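Local coordinates for DR2417 (Deinococcus radiodurans, PDB 4XWW), which acts as a metal-dependent RNase J exonuclease, probably degrading RNA in the 5'-3' direction and possibly cutting it internally as well, at residues 177-182 with 220-225; 239-244 with 308-313; 339-344 with 374-379. All blocks are in the same frame, centred on the assembly; numbering follows the deposited sequence.

The three contacts follow one another along the chain, each closing before the next opens. Contact 1 ties a loop after strand 168-172 to the start of helix 222-234, which leads into strand 240-243 of the beta-CASP sheet. That strand lies between 306-310, its partner in contact 2, and 339-342, from which contact 3 departs, so contacts 2 and 3 share the five-stranded parallel sheet, their centres about 10 Å apart. Contact 1, touching contact 3 through A378, is centred about 14 Å from its centre and about 21 Å from that of contact 2. Contacts 2 and 3 meet the RNA through T311, just past strand 306-310, and H377, in the 374-379 loop.

Contact 1. Residues 177-182 with 220-225; sequences KIDPDV and PSEAEI
The carboxylate of D179 receives the first donors of helix 222-234 as a pair. OD1 of D179 accepts from S221 OG at 2.6 Å, and OD2 of D179 accepts from E222 N at 2.8 Å in a nearly straight bond (173°). Both use syn lone pairs, so the two donors approach together on the side where the carboxylate oxygens face the helix. A trans chi1 of -161° swings the D179 carboxylate across to them. Each oxygen also has a second donor from its own segment, arriving out of the carboxylate plane: D181 N closes an Asx turn on OD1, and K177 NZ forms a salt bridge to D179 OD2 (2.9 Å). Four bonds thus fix the rotation of the group and would be expected to favour its charged form. K177 NZ spans the gap itself, reaching P220 O at 2.8 Å in the carbonyl plane, while a water bridges K177 NZ and E222 OE2; the other oxygen of E222 pairs with R251.

Toward solvent the contact slackens. D181 OD2 merely lies 3.8 Å from the methyl CB of A223, with OD1 turned back to G183 N, and the bond from A223 N to D181 O (3.3 Å) is weak. A223 N is better served by S221 OG at 3.1 Å. By accepting this bond S221 caps the helix N-terminus, and its hydroxyl proton goes to D179. Close to the predicted substrate-binding residues A378 and G380, a serine N-cap is thus buttressed by the Asx turn at D179-D181.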
loop_
_atom_site.group_PDB
_atom_site.type_symbol
_atom_site.label_atom_id
_atom_site.label_comp_id
_atom_site.label_asym_id
_atom_site.label_seq_id
_atom_site.Cartn_x
_atom_site.Cartn_y
_atom_site.Cartn_z
ATOM N N LYS A 177 3.652 -9.316 23.749
ATOM C CA LYS A 177 4.999 -9.783 23.440
ATOM C C LYS A 177 5.583 -10.267 24.758
ATOM O O LYS A 177 4.960 -10.076 25.815
ATOM C CB LYS A 177 5.860 -8.656 22.856
ATOM C CG LYS A 177 6.064 -7.537 23.898
ATOM C CD LYS A 177 6.833 -6.316 23.362
ATOM C CE LYS A 177 8.226 -6.676 22.930
ATOM N NZ LYS A 177 9.075 -5.409 22.880
ATOM N N ILE A 178 6.755 -10.895 24.742
ATOM C CA ILE A 178 7.398 -11.214 26.012
ATOM C C ILE A 178 8.647 -10.366 26.117
ATOM O O ILE A 178 9.740 -10.788 25.738
ATOM C CB ILE A 178 7.744 -12.716 26.160
ATOM C CG1 ILE A 178 6.501 -13.556 25.864
ATOM C CG2 ILE A 178 8.220 -13.009 27.623
ATOM C CD1 ILE A 178 6.729 -15.067 25.874
ATOM N N ASP A 179 8.472 -9.165 26.655
ATOM C CA ASP A 179 9.592 -8.243 26.812
ATOM C C ASP A 179 10.215 -8.385 28.189
ATOM O O ASP A 179 9.551 -8.150 29.208
ATOM C CB ASP A 179 9.127 -6.806 26.585
ATOM C CG ASP A 179 10.286 -5.857 26.288
ATOM O OD1 ASP A 179 11.396 -6.070 26.812
ATOM O OD2 ASP A 179 10.073 -4.892 25.533
ATOM N N PRO A 180 11.492 -8.772 28.235
ATOM C CA PRO A 180 12.114 -8.963 29.554
ATOM C C PRO A 180 12.361 -7.654 30.316
ATOM O O PRO A 180 12.581 -7.697 31.528
ATOM C CB PRO A 180 13.443 -9.666 29.224
ATOM C CG PRO A 180 13.672 -9.450 27.788
ATOM C CD PRO A 180 12.337 -9.257 27.129
ATOM N N ASP A 181 12.310 -6.519 29.624
ATOM C CA ASP A 181 12.548 -5.229 30.268
ATOM C C ASP A 181 12.066 -4.093 29.371
ATOM O O ASP A 181 12.734 -3.747 28.403
ATOM C CB ASP A 181 14.037 -5.061 30.593
ATOM C CG ASP A 181 14.347 -3.718 31.248
ATOM O OD1 ASP A 181 13.402 -3.013 31.678
ATOM O OD2 ASP A 181 15.550 -3.388 31.344
ATOM N N VAL A 182 10.907 -3.521 29.679
ATOM C CA VAL A 182 10.390 -2.437 28.842
ATOM C C VAL A 182 11.172 -1.148 29.086
ATOM O O VAL A 182 11.018 -0.181 28.346
ATOM C CB VAL A 182 8.887 -2.195 29.057
ATOM C CG1 VAL A 182 8.095 -3.366 28.487
ATOM C CG2 VAL A 182 8.560 -2.000 30.535
ATOM N N PRO A 220 12.308 -7.669 19.446
ATOM C CA PRO A 220 13.281 -6.949 20.279
ATOM C C PRO A 220 12.656 -6.271 21.481
ATOM O O PRO A 220 11.472 -5.944 21.446
ATOM C CB PRO A 220 13.857 -5.886 19.318
ATOM C CG PRO A 220 13.561 -6.405 17.956
ATOM C CD PRO A 220 12.290 -7.171 18.053
ATOM N N SER A 221 13.457 -6.078 22.523
ATOM C CA SER A 221 13.043 -5.424 23.764
ATOM C C SER A 221 12.986 -3.901 23.655
ATOM O O SER A 221 13.840 -3.296 22.978
ATOM C CB SER A 221 14.017 -5.801 24.877
ATOM O OG SER A 221 13.723 -5.117 26.068
ATOM N N GLU A 222 12.040 -3.272 24.357
ATOM C CA GLU A 222 12.037 -1.810 24.420
ATOM C C GLU A 222 13.316 -1.263 25.063
ATOM O O GLU A 222 13.725 -0.133 24.772
ATOM C CB GLU A 222 10.818 -1.276 25.152
ATOM C CG GLU A 222 9.527 -1.399 24.358
ATOM C CD GLU A 222 9.489 -0.538 23.096
ATOM O OE1 GLU A 222 10.084 0.563 23.089
ATOM O OE2 GLU A 222 8.841 -0.960 22.114
ATOM N N ALA A 223 13.984 -2.061 25.892
ATOM C CA ALA A 223 15.205 -1.553 26.502
ATOM C C ALA A 223 16.303 -1.407 25.441
ATOM O O ALA A 223 17.091 -0.469 25.491
ATOM C CB ALA A 223 15.659 -2.452 27.665
ATOM N N GLU A 224 16.330 -2.316 24.469
ATOM C CA GLU A 224 17.303 -2.229 23.389
ATOM C C GLU A 224 16.996 -1.045 22.480
ATOM O O GLU A 224 17.895 -0.315 22.075
ATOM C CB GLU A 224 17.328 -3.514 22.555
ATOM C CG GLU A 224 18.439 -3.485 21.517
ATOM C CD GLU A 224 18.189 -4.393 20.334
ATOM O OE1 GLU A 224 17.471 -5.402 20.491
ATOM O OE2 GLU A 224 18.723 -4.092 19.247
ATOM N N ILE A 225 15.719 -0.865 22.146
ATOM C CA ILE A 225 15.325 0.285 21.325
ATOM C C ILE A 225 15.698 1.595 22.036
ATOM O O ILE A 225 16.179 2.516 21.400
ATOM C CB ILE A 225 13.806 0.281 21.018
ATOM C CG1 ILE A 225 13.386 -1.038 20.357
ATOM C CG2 ILE A 225 13.419 1.507 20.161
ATOM C CD1 ILE A 225 14.217 -1.448 19.137
HETATM O O HOH W 1 7.582 -3.210 22.031
#

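Contact 2. Residues 239-244 with 308-313; sequences RVFLTT and FVCTGS. With nucleotides of chain C.
F241 and F308 adopt nearly the same chi1 (-58° and -67°), each with CG anti to its carbonyl carbon, and this lays their rings side by side on one face of the sheet. The planes are almost parallel (6°) but slid apart, with centroids 4.5 Å from each other; the ring overlap is slight, and F308 CD1 sits over one face of the F241 ring, toward its rim, 3.3 Å from F241 CE2. The rim of F241 at CZ points onto the face of the R239 guanidinium, which D338 holds by a salt bridge. Beneath the rings, parallel strands 240-243 and 308-310 are joined in register by F308 N to V240 O (2.8 Å), L242 N to F308 O (2.7 Å) and C310 N to L242 O (2.8 Å). Past these backbone bonds a side chain makes the next link: T243 OG1 donates to C310 O at 2.8 Å from well above the carbonyl plane. Beyond the strand end a water joins T244 O to G312 N, with a weak bond to OP1 of U5 of chain C. T311 OG1, which also accepts from V320 N, donates to OP1 of nucleotide U6 of chain C at 2.6 Å. A neutral hydroxyl thus meets a phosphate oxygen and no base, a chemistry consistent with holding RNA whatever its sequence.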
loop_
_atom_site.group_PDB
_atom_site.type_symbol
_atom_site.label_atom_id
_atom_site.label_comp_id
_atom_site.label_asym_id
_atom_site.label_seq_id
_atom_site.Cartn_x
_atom_site.Cartn_y
_atom_site.Cartn_z
ATOM N N ARG A 239 18.527 20.021 16.173
ATOM C CA ARG A 239 17.216 19.648 16.701
ATOM C C ARG A 239 16.871 18.192 16.359
ATOM O O ARG A 239 17.289 17.666 15.323
ATOM C CB ARG A 239 16.130 20.581 16.148
ATOM C CG ARG A 239 16.277 22.025 16.522
ATOM C CD ARG A 239 15.011 22.809 16.175
ATOM N NE ARG A 239 14.750 22.752 14.739
ATOM C CZ ARG A 239 13.828 23.472 14.108
ATOM N NH1 ARG A 239 13.079 24.331 14.780
ATOM N NH2 ARG A 239 13.662 23.339 12.798
ATOM N N VAL A 240 16.098 17.545 17.219
ATOM C CA VAL A 240 15.597 16.197 16.960
ATOM C C VAL A 240 14.077 16.223 17.005
ATOM O O VAL A 240 13.477 16.750 17.958
ATOM C CB VAL A 240 16.132 15.154 17.979
ATOM C CG1 VAL A 240 15.521 13.762 17.747
ATOM C CG2 VAL A 240 17.649 15.104 17.971
ATOM N N PHE A 241 13.471 15.653 15.971
ATOM C CA PHE A 241 12.046 15.371 15.925
ATOM C C PHE A 241 11.879 13.874 15.885
ATOM O O PHE A 241 12.557 13.181 15.124
ATOM C CB PHE A 241 11.374 16.005 14.702
ATOM C CG PHE A 241 11.530 17.502 14.608
ATOM C CD1 PHE A 241 12.744 18.069 14.241
ATOM C CD2 PHE A 241 10.457 18.343 14.853
ATOM C CE1 PHE A 241 12.887 19.457 14.149
ATOM C CE2 PHE A 241 10.585 19.719 14.751
ATOM C CZ PHE A 241 11.803 20.280 14.410
ATOM N N LEU A 242 10.979 13.354 16.708
ATOM C CA LEU A 242 10.740 11.926 16.722
ATOM C C LEU A 242 9.234 11.669 16.695
ATOM O O LEU A 242 8.489 12.372 17.356
ATOM C CB LEU A 242 11.379 11.286 17.968
ATOM C CG LEU A 242 11.223 9.776 18.127
ATOM C CD1 LEU A 242 12.444 9.215 18.866
ATOM C CD2 LEU A 242 9.927 9.419 18.896
ATOM N N THR A 243 8.805 10.677 15.920
ATOM C CA THR A 243 7.401 10.259 15.909
ATOM C C THR A 243 7.299 8.797 16.235
ATOM O O THR A 243 8.185 8.003 15.920
ATOM C CB THR A 243 6.719 10.538 14.540
ATOM O OG1 THR A 243 5.318 10.250 14.626
ATOM C CG2 THR A 243 7.333 9.674 13.427
ATOM N N THR A 244 6.222 8.443 16.940
ATOM C CA THR A 244 5.917 7.074 17.270
ATOM C C THR A 244 4.404 7.082 17.529
ATOM O O THR A 244 3.778 8.135 17.402
ATOM C CB THR A 244 6.733 6.607 18.493
ATOM O OG1 THR A 244 6.603 5.199 18.674
ATOM C CG2 THR A 244 6.289 7.354 19.741
ATOM N N PHE A 308 11.447 17.165 19.883
ATOM C CA PHE A 308 10.012 17.169 19.634
ATOM C C PHE A 308 9.524 15.731 19.515
ATOM O O PHE A 308 10.036 14.977 18.689
ATOM C CB PHE A 308 9.675 17.914 18.332
ATOM C CG PHE A 308 9.944 19.380 18.361
ATOM C CD1 PHE A 308 11.185 19.882 17.987
ATOM C CD2 PHE A 308 8.945 20.276 18.697
ATOM C CE1 PHE A 308 11.421 21.251 17.982
ATOM C CE2 PHE A 308 9.176 21.629 18.698
ATOM C CZ PHE A 308 10.417 22.121 18.341
ATOM N N VAL A 309 8.532 15.360 20.315
ATOM C CA VAL A 309 7.874 14.059 20.174
ATOM C C VAL A 309 6.538 14.355 19.506
ATOM O O VAL A 309 5.739 15.100 20.048
ATOM C CB VAL A 309 7.672 13.358 21.529
ATOM C CG1 VAL A 309 7.014 12.011 21.335
ATOM C CG2 VAL A 309 8.996 13.195 22.238
ATOM N N CYS A 310 6.338 13.813 18.294
ATOM C CA CYS A 310 5.286 14.263 17.361
ATOM C C CYS A 310 4.325 13.152 16.903
ATOM O O CYS A 310 4.731 12.015 16.721
ATOM C CB CYS A 310 5.909 14.853 16.095
ATOM S SG CYS A 310 7.214 16.099 16.281
ATOM N N THR A 311 3.063 13.516 16.657
ATOM C CA THR A 311 2.108 12.636 16.006
ATOM C C THR A 311 2.445 12.465 14.530
ATOM O O THR A 311 3.114 13.313 13.948
ATOM C CB THR A 311 0.707 13.207 16.117
ATOM O OG1 THR A 311 0.711 14.560 15.649
ATOM C CG2 THR A 311 0.225 13.193 17.581
ATOM N N GLY A 312 1.945 11.391 13.931
ATOM C CA GLY A 312 2.066 11.214 12.502
ATOM C C GLY A 312 2.881 10.038 12.024
ATOM O O GLY A 312 3.271 10.019 10.865
ATOM N N SER A 313 3.089 9.044 12.883
ATOM C CA SER A 313 4.018 7.951 12.580
ATOM C C SER A 313 3.569 7.098 11.392
ATOM O O SER A 313 4.379 6.411 10.769
ATOM C CB SER A 313 4.208 7.064 13.812
ATOM O OG SER A 313 3.082 6.235 14.013
ATOM P P U C 6 -2.788 14.621 15.518
ATOM O OP1 U C 6 -1.662 15.575 15.336
ATOM O OP2 U C 6 -3.150 14.117 16.873
ATOM O "O5'" U C 6 -4.112 15.288 14.924
ATOM C "C5'" U C 6 -4.206 15.678 13.564
ATOM C "C4'" U C 6 -5.622 16.050 13.204
ATOM O "O4'" U C 6 -6.484 14.889 13.346
ATOM C "C3'" U C 6 -6.266 17.098 14.096
ATOM O "O3'" U C 6 -5.900 18.421 13.753
ATOM C "C2'" U C 6 -7.752 16.803 13.943
ATOM O "O2'" U C 6 -8.240 17.305 12.709
ATOM C "C1'" U C 6 -7.740 15.278 13.867
ATOM N N1 U C 6 -7.924 14.657 15.203
ATOM C C2 U C 6 -9.222 14.446 15.633
ATOM O O2 U C 6 -10.196 14.741 14.962
ATOM N N3 U C 6 -9.340 13.873 16.879
ATOM C C4 U C 6 -8.317 13.499 17.727
ATOM O O4 U C 6 -8.585 12.995 18.821
ATOM C C5 U C 6 -7.004 13.751 17.214
ATOM C C6 U C 6 -6.863 14.306 16.006
ATOM P P U C 5 -1.848 8.156 16.850
ATOM O OP1 U C 5 -1.129 7.402 15.800
ATOM O OP2 U C 5 -1.095 8.728 17.985
ATOM O "O5'" U C 5 -2.650 9.339 16.153
ATOM C "C5'" U C 5 -1.931 10.388 15.487
ATOM C "C4'" U C 5 -2.739 10.949 14.344
ATOM O "O4'" U C 5 -3.834 10.055 14.006
ATOM C "C3'" U C 5 -3.438 12.268 14.618
ATOM O "O3'" U C 5 -2.548 13.373 14.560
ATOM C "C2'" U C 5 -4.494 12.278 13.524
ATOM O "O2'" U C 5 -3.968 12.598 12.255
ATOM C "C1'" U C 5 -4.942 10.816 13.546
ATOM N N1 U C 5 -6.076 10.598 14.454
ATOM C C2 U C 5 -7.339 10.879 13.970
ATOM O O2 U C 5 -7.539 11.270 12.833
ATOM N N3 U C 5 -8.357 10.672 14.864
ATOM C C4 U C 5 -8.252 10.234 16.166
ATOM O O4 U C 5 -9.270 10.098 16.845
ATOM C C5 U C 5 -6.912 9.975 16.597
ATOM C C6 U C 5 -5.894 10.169 15.749
HETATM O O HOH W 2 1.697 9.098 16.019
#

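Contact 3. Residues 339-344 with 374-379; sequences TVILSS and YRVHAS. With nucleotides of chain C.
S343 OG is held by two partners: it donates to V376 O at 2.6 Å, almost in line with that carbonyl, and is hydrogen-bonded to NH1 of R251. The same R251 nitrogen bonds ND1 of H377, and S343 O takes the hydroxyl of T244, so the end of strand 339-342 and the 374-379 loop share a buried polar network. Next to it, V376 CG2 sits 3.5 Å from L342 O and touches I341 CG2 at 4.3 Å.

H377 extends straight away from its backbone N (chi1 180°), which brings one face of its imidazole under S344 CA. In this CH-pi contact S344 CA lies 3.8 Å from the H377 ring centroid, 24° off the normal. At the far end of the ring, H377 NE2 is hydrogen-bonded to O3' of U1 of chain C, in the ring plane at 2.8 Å, and either may be the donor. This oxygen is the ester link to U2, so H377, one of the predicted substrate-binding residues, reaches the RNA backbone itself.

The loop runs past the end of strand 339-342 with V376 resting on L229 and I232 of helix 222-234, while I341 packs between V240 and L242 of strand 240-243 and V369 of strand 367-369.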
loop_
_atom_site.group_PDB
_atom_site.type_symbol
_atom_site.label_atom_id
_atom_site.label_comp_id
_atom_site.label_asym_id
_atom_site.label_seq_id
_atom_site.Cartn_x
_atom_site.Cartn_y
_atom_site.Cartn_z
ATOM N N THR A 339 17.222 16.464 12.616
ATOM C CA THR A 339 17.108 15.015 12.528
ATOM C C THR A 339 15.663 14.606 12.773
ATOM O O THR A 339 15.060 15.016 13.767
ATOM C CB THR A 339 18.043 14.315 13.542
ATOM O OG1 THR A 339 19.396 14.730 13.287
ATOM C CG2 THR A 339 17.960 12.802 13.406
ATOM N N VAL A 340 15.110 13.799 11.870
ATOM C CA VAL A 340 13.774 13.241 12.090
ATOM C C VAL A 340 13.864 11.734 12.240
ATOM O O VAL A 340 14.431 11.037 11.391
ATOM C CB VAL A 340 12.803 13.597 10.965
ATOM C CG1 VAL A 340 11.466 12.811 11.143
ATOM C CG2 VAL A 340 12.565 15.085 10.977
ATOM N N ILE A 341 13.333 11.229 13.354
ATOM C CA ILE A 341 13.363 9.799 13.630
ATOM C C ILE A 341 11.951 9.230 13.556
ATOM O O ILE A 341 11.051 9.685 14.276
ATOM C CB ILE A 341 13.944 9.496 15.027
ATOM C CG1 ILE A 341 15.375 10.031 15.182
ATOM C CG2 ILE A 341 13.872 7.992 15.345
ATOM C CD1 ILE A 341 15.839 10.081 16.661
ATOM N N LEU A 342 11.769 8.224 12.707
ATOM C CA LEU A 342 10.512 7.478 12.656
ATOM C C LEU A 342 10.645 6.238 13.530
ATOM O O LEU A 342 11.184 5.224 13.097
ATOM C CB LEU A 342 10.159 7.085 11.209
ATOM C CG LEU A 342 10.233 8.220 10.187
ATOM C CD1 LEU A 342 9.760 7.770 8.777
ATOM C CD2 LEU A 342 9.460 9.414 10.640
ATOM N N SER A 343 10.196 6.345 14.782
ATOM C CA SER A 343 10.274 5.241 15.738
ATOM C C SER A 343 9.026 4.379 15.578
ATOM O O SER A 343 8.178 4.324 16.466
ATOM C CB SER A 343 10.412 5.777 17.168
ATOM O OG SER A 343 10.712 4.746 18.103
ATOM N N SER A 344 8.940 3.705 14.436
ATOM C CA SER A 344 7.744 2.984 14.001
ATOM C C SER A 344 8.044 2.307 12.668
ATOM O O SER A 344 9.037 2.614 12.024
ATOM C CB SER A 344 6.546 3.919 13.835
ATOM O OG SER A 344 6.852 4.941 12.913
ATOM N N TYR A 374 18.156 1.789 10.941
ATOM C CA TYR A 374 18.367 2.004 12.364
ATOM C C TYR A 374 17.307 1.229 13.146
ATOM O O TYR A 374 16.121 1.289 12.812
ATOM C CB TYR A 374 18.286 3.483 12.699
ATOM C CG TYR A 374 19.315 4.335 11.996
ATOM C CD1 TYR A 374 19.065 4.847 10.725
ATOM C CD2 TYR A 374 20.523 4.633 12.602
ATOM C CE1 TYR A 374 19.986 5.648 10.081
ATOM C CE2 TYR A 374 21.464 5.428 11.956
ATOM C CZ TYR A 374 21.184 5.923 10.693
ATOM O OH TYR A 374 22.107 6.711 10.054
ATOM N N ARG A 375 17.724 0.493 14.173
ATOM C CA ARG A 375 16.747 -0.314 14.909
ATOM C C ARG A 375 16.107 0.550 15.970
ATOM O O ARG A 375 16.527 0.542 17.129
ATOM C CB ARG A 375 17.380 -1.549 15.545
ATOM C CG ARG A 375 16.293 -2.513 16.055
ATOM C CD ARG A 375 16.820 -3.699 16.854
ATOM N NE ARG A 375 17.784 -4.492 16.099
ATOM C CZ ARG A 375 17.459 -5.472 15.262
ATOM N NH1 ARG A 375 18.412 -6.134 14.618
ATOM N NH2 ARG A 375 16.186 -5.790 15.066
ATOM N N VAL A 376 15.106 1.314 15.555
ATOM C CA VAL A 376 14.498 2.295 16.429
ATOM C C VAL A 376 13.016 1.981 16.686
ATOM O O VAL A 376 12.263 2.828 17.148
ATOM C CB VAL A 376 14.652 3.724 15.872
ATOM C CG1 VAL A 376 16.122 4.135 15.915
ATOM C CG2 VAL A 376 14.116 3.828 14.446
ATOM N N HIS A 377 12.614 0.753 16.391
ATOM C CA HIS A 377 11.264 0.301 16.729
ATOM C C HIS A 377 11.236 -1.171 17.079
ATOM O O HIS A 377 11.908 -1.977 16.428
ATOM C CB HIS A 377 10.313 0.555 15.558
ATOM C CG HIS A 377 8.909 0.115 15.820
ATOM N ND1 HIS A 377 8.078 0.748 16.723
ATOM C CD2 HIS A 377 8.179 -0.889 15.286
ATOM C CE1 HIS A 377 6.906 0.142 16.744
ATOM N NE2 HIS A 377 6.938 -0.852 15.871
ATOM N N ALA A 378 10.440 -1.514 18.094
ATOM C CA ALA A 378 10.113 -2.896 18.422
ATOM C C ALA A 378 8.614 -3.073 18.380
ATOM O O ALA A 378 7.877 -2.289 18.966
ATOM C CB ALA A 378 10.652 -3.273 19.808
ATOM N N SER A 379 8.165 -4.125 17.711
ATOM C CA SER A 379 6.749 -4.488 17.669
ATOM C C SER A 379 6.163 -4.706 19.069
ATOM O O SER A 379 6.863 -5.135 19.988
ATOM C CB SER A 379 6.571 -5.767 16.828
ATOM O OG SER A 379 5.226 -6.233 16.852
ATOM P P U C 2 3.748 -3.314 15.662
ATOM O OP1 U C 2 3.497 -2.688 16.979
ATOM O OP2 U C 2 4.160 -4.734 15.590
ATOM O "O5'" U C 2 2.455 -3.178 14.742
ATOM C "C5'" U C 2 1.748 -1.933 14.618
ATOM C "C4'" U C 2 0.262 -2.182 14.507
ATOM O "O4'" U C 2 -0.055 -2.722 13.193
ATOM C "C3'" U C 2 -0.325 -3.166 15.518
ATOM O "O3'" U C 2 -1.582 -2.673 15.955
ATOM C "C2'" U C 2 -0.557 -4.421 14.684
ATOM O "O2'" U C 2 -1.586 -5.240 15.196
ATOM C "C1'" U C 2 -0.943 -3.806 13.344
ATOM N N1 U C 2 -0.785 -4.708 12.195
ATOM C C2 U C 2 -1.781 -4.705 11.238
ATOM O O2 U C 2 -2.764 -3.989 11.306
ATOM N N3 U C 2 -1.579 -5.575 10.196
ATOM C C4 U C 2 -0.513 -6.428 10.015
ATOM O O4 U C 2 -0.477 -7.150 9.017
ATOM C C5 U C 2 0.472 -6.376 11.050
ATOM C C6 U C 2 0.306 -5.537 12.080
ATOM O "O3'" U C 1 4.852 -2.439 14.891
#